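Local coordinates for protein endo-1,3-beta-glucanase (Streptomyces sioyaensis, PDB 3DGT) that probably hydrolyses internal 1,3-beta-glucosidic linkages in beta-glucans, the chain being the family 16 catalytic domain of a longer secreted protein, at residues A[28-40]-A[44-56]. Sequence-based numbering, arbitrary orientation.
Sequences ANWQFDTGTSYPG and NWGTGEVESMTSS
With CG anti to the carbonyl carbon in both residues (chi1 -62° in Trp45, -73° in Tyr38), the Trp45 indole is laid along the backbone of Gly35 to Tyr38 and the Tyr38 ring is set across its far end. The pair is T-shaped: the indole edge meets the phenol face, and Trp45 CZ3 stands over the ring centre, 3.7 Å from Tyr38 CD2. One indole face lies against the Thr36–Ser37 peptide, while Trp45 CH2 comes within 3.5 Å of Asp33 CB. At the other end of the ring system, Trp45 NE1 donates to Gly35 O (3.0 Å), which sits close to the indole plane. Gly35 O also receives Met53 N at 2.8 Å from the opposite face of its carbonyl plane, and Gly35 N returns a bond to Met53 O, completing a single antiparallel bridge. Replacing Trp45 by alanine would remove the indole N-H, and is likely to leave Gly35 O with one donor fewer and that face of Tyr38 without its edge-on partner. Further along, Ser55 CB packs over a face of the Phe32 ring by a CH-pi contact, and a water bridges Asp33 O and Thr54 O. Arg84 pairs with Asp33 and, like Glu86, hydrogen-bonds Tyr38 OH. The loop after strand 30-32 is thus bridged to strand 52-53, and both strands pair with strand 80-87 in the beta-sandwich (jelly-roll) fold of glycoside hydrolase family 16.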
loop_
_atom_site.group_PDB
_atom_site.type_symbol
_atom_site.label_atom_id
_atom_site.label_comp_id
_atom_site.label_asym_id
_atom_site.label_seq_id
_atom_site.Cartn_x
_atom_site.Cartn_y
_atom_site.Cartn_z
ATOM N N ALA A 28 -2.620 18.203 5.150
ATOM C CA ALA A 28 -3.030 17.955 6.534
ATOM C C ALA A 28 -3.121 16.445 6.778
ATOM O O ALA A 28 -2.940 15.991 7.910
ATOM C CB ALA A 28 -4.349 18.622 6.857
ATOM N N ASN A 29 -3.388 15.686 5.709
ATOM C CA ASN A 29 -3.561 14.237 5.799
ATOM C C ASN A 29 -2.356 13.439 5.342
ATOM O O ASN A 29 -2.175 12.304 5.774
ATOM C CB ASN A 29 -4.745 13.796 4.942
ATOM C CG ASN A 29 -6.078 14.212 5.507
ATOM O OD1 ASN A 29 -6.217 14.495 6.698
ATOM N ND2 ASN A 29 -7.081 14.231 4.649
ATOM N N TRP A 30 -1.556 14.015 4.440
ATOM C CA TRP A 30 -0.488 13.285 3.753
ATOM C C TRP A 30 0.835 14.018 3.799
ATOM O O TRP A 30 0.880 15.243 3.709
ATOM C CB TRP A 30 -0.868 13.048 2.287
ATOM C CG TRP A 30 -2.125 12.268 2.152
ATOM C CD1 TRP A 30 -3.377 12.769 1.979
ATOM C CD2 TRP A 30 -2.263 10.846 2.219
ATOM N NE1 TRP A 30 -4.297 11.746 1.938
ATOM C CE2 TRP A 30 -3.638 10.553 2.080
ATOM C CE3 TRP A 30 -1.359 9.789 2.379
ATOM C CZ2 TRP A 30 -4.127 9.239 2.088
ATOM C CZ3 TRP A 30 -1.850 8.477 2.389
ATOM C CH2 TRP A 30 -3.218 8.219 2.247
ATOM N N GLN A 31 1.904 13.246 3.930
ATOM C CA GLN A 31 3.256 13.760 3.745
ATOM C C GLN A 31 3.955 13.064 2.588
ATOM O O GLN A 31 3.696 11.896 2.303
ATOM C CB GLN A 31 4.080 13.671 5.029
ATOM C CG GLN A 31 4.094 12.321 5.712
ATOM C CD GLN A 31 4.640 12.433 7.120
ATOM O OE1 GLN A 31 4.085 13.143 7.967
ATOM N NE2 GLN A 31 5.747 11.762 7.367
ATOM N N PHE A 32 4.848 13.788 1.925
ATOM C CA PHE A 32 5.563 13.256 0.773
ATOM C C PHE A 32 6.871 12.583 1.156
ATOM O O PHE A 32 7.661 13.127 1.932
ATOM C CB PHE A 32 5.911 14.389 -0.194
ATOM C CG PHE A 32 4.722 15.035 -0.833
ATOM C CD1 PHE A 32 4.152 14.487 -1.978
ATOM C CD2 PHE A 32 4.185 16.207 -0.309
ATOM C CE1 PHE A 32 3.053 15.082 -2.584
ATOM C CE2 PHE A 32 3.078 16.812 -0.913
ATOM C CZ PHE A 32 2.517 16.245 -2.054
ATOM N N ASP A 33 7.101 11.402 0.586
ATOM C CA ASP A 33 8.427 10.787 0.616
ATOM C C ASP A 33 9.106 11.200 -0.685
ATOM O O ASP A 33 8.476 11.196 -1.742
ATOM C CB ASP A 33 8.315 9.258 0.690
ATOM C CG ASP A 33 7.750 8.767 2.007
ATOM O OD1 ASP A 33 7.784 9.512 2.997
ATOM O OD2 ASP A 33 7.283 7.605 2.051
ATOM N N THR A 34 10.367 11.616 -0.610
ATOM C CA THR A 34 11.036 12.120 -1.807
ATOM C C THR A 34 12.424 11.534 -1.973
ATOM O O THR A 34 13.023 11.052 -1.012
ATOM C CB THR A 34 11.125 13.670 -1.841
ATOM O OG1 THR A 34 11.899 14.125 -0.725
ATOM C CG2 THR A 34 9.731 14.314 -1.797
ATOM N N GLY A 35 12.927 11.589 -3.203
ATOM C CA GLY A 35 14.246 11.064 -3.518
ATOM C C GLY A 35 14.242 9.558 -3.615
ATOM O O GLY A 35 13.234 8.945 -3.988
ATOM N N THR A 36 15.381 8.965 -3.272
ATOM C CA THR A 36 15.590 7.535 -3.417
ATOM C C THR A 36 15.620 6.798 -2.078
ATOM O O THR A 36 15.892 5.597 -2.044
ATOM C CB THR A 36 16.907 7.248 -4.174
ATOM O OG1 THR A 36 17.994 7.825 -3.443
ATOM C CG2 THR A 36 16.879 7.845 -5.601
ATOM N N SER A 37 15.348 7.504 -0.981
ATOM C CA SER A 37 15.308 6.874 0.338
ATOM C C SER A 37 14.688 7.799 1.365
ATOM O O SER A 37 14.601 9.013 1.157
ATOM C CB SER A 37 16.721 6.518 0.801
ATOM O OG SER A 37 17.448 7.691 1.161
ATOM N N TYR A 38 14.286 7.219 2.493
ATOM C CA TYR A 38 14.011 8.020 3.668
ATOM C C TYR A 38 15.296 8.739 4.057
ATOM O O TYR A 38 16.384 8.281 3.695
ATOM C CB TYR A 38 13.589 7.131 4.825
ATOM C CG TYR A 38 12.202 6.554 4.704
ATOM C CD1 TYR A 38 11.079 7.357 4.863
ATOM C CD2 TYR A 38 12.014 5.188 4.462
ATOM C CE1 TYR A 38 9.806 6.823 4.759
ATOM C CE2 TYR A 38 10.747 4.649 4.351
ATOM C CZ TYR A 38 9.648 5.467 4.520
ATOM O OH TYR A 38 8.387 4.935 4.421
ATOM N N PRO A 39 15.185 9.849 4.808
ATOM C CA PRO A 39 16.382 10.534 5.284
ATOM C C PRO A 39 17.068 9.656 6.321
ATOM O O PRO A 39 16.620 9.579 7.457
ATOM C CB PRO A 39 15.828 11.811 5.920
ATOM C CG PRO A 39 14.421 11.503 6.258
ATOM C CD PRO A 39 13.945 10.526 5.239
ATOM N N GLY A 40 18.123 8.960 5.911
ATOM C CA GLY A 40 18.797 8.020 6.800
ATOM C C GLY A 40 18.216 6.618 6.722
ATOM O O GLY A 40 18.477 5.788 7.602
ATOM N N ASN A 44 17.634 3.251 -2.177
ATOM C CA ASN A 44 16.617 2.882 -3.166
ATOM C C ASN A 44 15.378 2.234 -2.564
ATOM O O ASN A 44 14.867 1.224 -3.059
ATOM C CB ASN A 44 17.251 2.072 -4.295
ATOM C CG ASN A 44 18.316 2.866 -5.008
ATOM O OD1 ASN A 44 18.014 3.800 -5.759
ATOM N ND2 ASN A 44 19.565 2.568 -4.713
ATOM N N TRP A 45 14.908 2.853 -1.483
ATOM C CA TRP A 45 13.671 2.453 -0.796
ATOM C C TRP A 45 13.690 0.996 -0.354
ATOM O O TRP A 45 12.645 0.379 -0.135
ATOM C CB TRP A 45 12.435 2.779 -1.653
ATOM C CG TRP A 45 12.330 4.261 -1.903
ATOM C CD1 TRP A 45 12.599 4.918 -3.068
ATOM C CD2 TRP A 45 11.965 5.262 -0.943
ATOM N NE1 TRP A 45 12.424 6.273 -2.896
ATOM C CE2 TRP A 45 12.039 6.513 -1.601
ATOM C CE3 TRP A 45 11.585 5.222 0.407
ATOM C CZ2 TRP A 45 11.719 7.715 -0.962
ATOM C CZ3 TRP A 45 11.291 6.418 1.053
ATOM C CH2 TRP A 45 11.368 7.655 0.363
ATOM N N GLY A 46 14.898 0.454 -0.220
ATOM C CA GLY A 46 15.094 -0.920 0.228
ATOM C C GLY A 46 14.799 -2.018 -0.766
ATOM O O GLY A 46 14.907 -3.197 -0.420
ATOM N N THR A 47 14.440 -1.664 -2.002
ATOM C CA THR A 47 13.944 -2.655 -2.968
ATOM C C THR A 47 14.736 -2.726 -4.268
ATOM O O THR A 47 14.446 -3.562 -5.122
ATOM C CB THR A 47 12.523 -2.319 -3.420
ATOM O OG1 THR A 47 12.564 -1.080 -4.134
ATOM C CG2 THR A 47 11.570 -2.198 -2.250
ATOM N N GLY A 48 15.679 -1.806 -4.448
ATOM C CA GLY A 48 16.385 -1.678 -5.727
ATOM C C GLY A 48 15.612 -0.925 -6.798
ATOM O O GLY A 48 16.085 -0.812 -7.939
ATOM N N GLU A 49 14.435 -0.403 -6.454
ATOM C CA GLU A 49 13.654 0.375 -7.413
ATOM C C GLU A 49 14.439 1.596 -7.887
ATOM O O GLU A 49 15.300 2.124 -7.165
ATOM C CB GLU A 49 12.305 0.790 -6.827
ATOM C CG GLU A 49 12.376 1.735 -5.639
ATOM C CD GLU A 49 11.080 1.753 -4.861
ATOM O OE1 GLU A 49 10.725 0.707 -4.294
ATOM O OE2 GLU A 49 10.409 2.813 -4.815
ATOM N N VAL A 50 14.146 2.036 -9.110
ATOM C CA VAL A 50 15.031 2.988 -9.795
ATOM C C VAL A 50 14.551 4.443 -9.867
ATOM O O VAL A 50 15.290 5.321 -10.303
ATOM C CB VAL A 50 15.395 2.511 -11.222
ATOM C CG1 VAL A 50 16.046 1.121 -11.182
ATOM C CG2 VAL A 50 14.168 2.517 -12.133
ATOM N N GLU A 51 13.323 4.709 -9.442
ATOM C CA GLU A 51 12.789 6.058 -9.542
ATOM C C GLU A 51 13.270 6.927 -8.394
ATOM O O GLU A 51 13.678 6.422 -7.340
ATOM C CB GLU A 51 11.253 6.030 -9.550
ATOM C CG GLU A 51 10.602 6.020 -8.155
ATOM C CD GLU A 51 10.846 4.747 -7.366
ATOM O OE1 GLU A 51 10.941 3.660 -7.980
ATOM O OE2 GLU A 51 10.916 4.838 -6.115
ATOM N N SER A 52 13.179 8.240 -8.600
ATOM C CA SER A 52 13.245 9.195 -7.514
ATOM C C SER A 52 11.815 9.687 -7.260
ATOM O O SER A 52 11.116 10.086 -8.189
ATOM C CB SER A 52 14.159 10.356 -7.902
ATOM O OG SER A 52 14.257 11.308 -6.851
ATOM N N MET A 53 11.379 9.640 -6.005
ATOM C CA MET A 53 10.035 10.095 -5.646
ATOM C C MET A 53 10.038 11.616 -5.535
ATOM O O MET A 53 11.036 12.217 -5.114
ATOM C CB MET A 53 9.557 9.431 -4.339
ATOM C CG MET A 53 9.421 7.917 -4.436
ATOM S SD MET A 53 8.085 7.526 -5.577
ATOM C CE MET A 53 7.858 5.772 -5.328
ATOM N N THR A 54 8.928 12.240 -5.920
ATOM C CA THR A 54 8.832 13.699 -5.851
ATOM C C THR A 54 7.495 14.151 -5.318
ATOM O O THR A 54 6.539 13.369 -5.248
ATOM C CB THR A 54 9.037 14.397 -7.220
ATOM O OG1 THR A 54 7.778 14.493 -7.906
ATOM C CG2 THR A 54 10.091 13.692 -8.082
ATOM N N SER A 55 7.450 15.438 -4.971
ATOM C CA SER A 55 6.235 16.081 -4.511
ATOM C C SER A 55 5.590 16.934 -5.603
ATOM O O SER A 55 4.673 17.720 -5.333
ATOM C CB SER A 55 6.529 16.907 -3.259
ATOM O OG SER A 55 7.368 18.003 -3.564
ATOM N N SER A 56 6.060 16.759 -6.838
ATOM C CA SER A 56 5.516 17.457 -8.001
ATOM C C SER A 56 4.156 16.912 -8.406
ATOM O O SER A 56 3.911 15.700 -8.317
ATOM C CB SER A 56 6.468 17.283 -9.186
ATOM O OG SER A 56 5.930 17.833 -10.372
HETATM O O HOH W 1 6.075 11.489 -3.317
HETATM O O HOH W 2 19.237 5.827 -2.137
#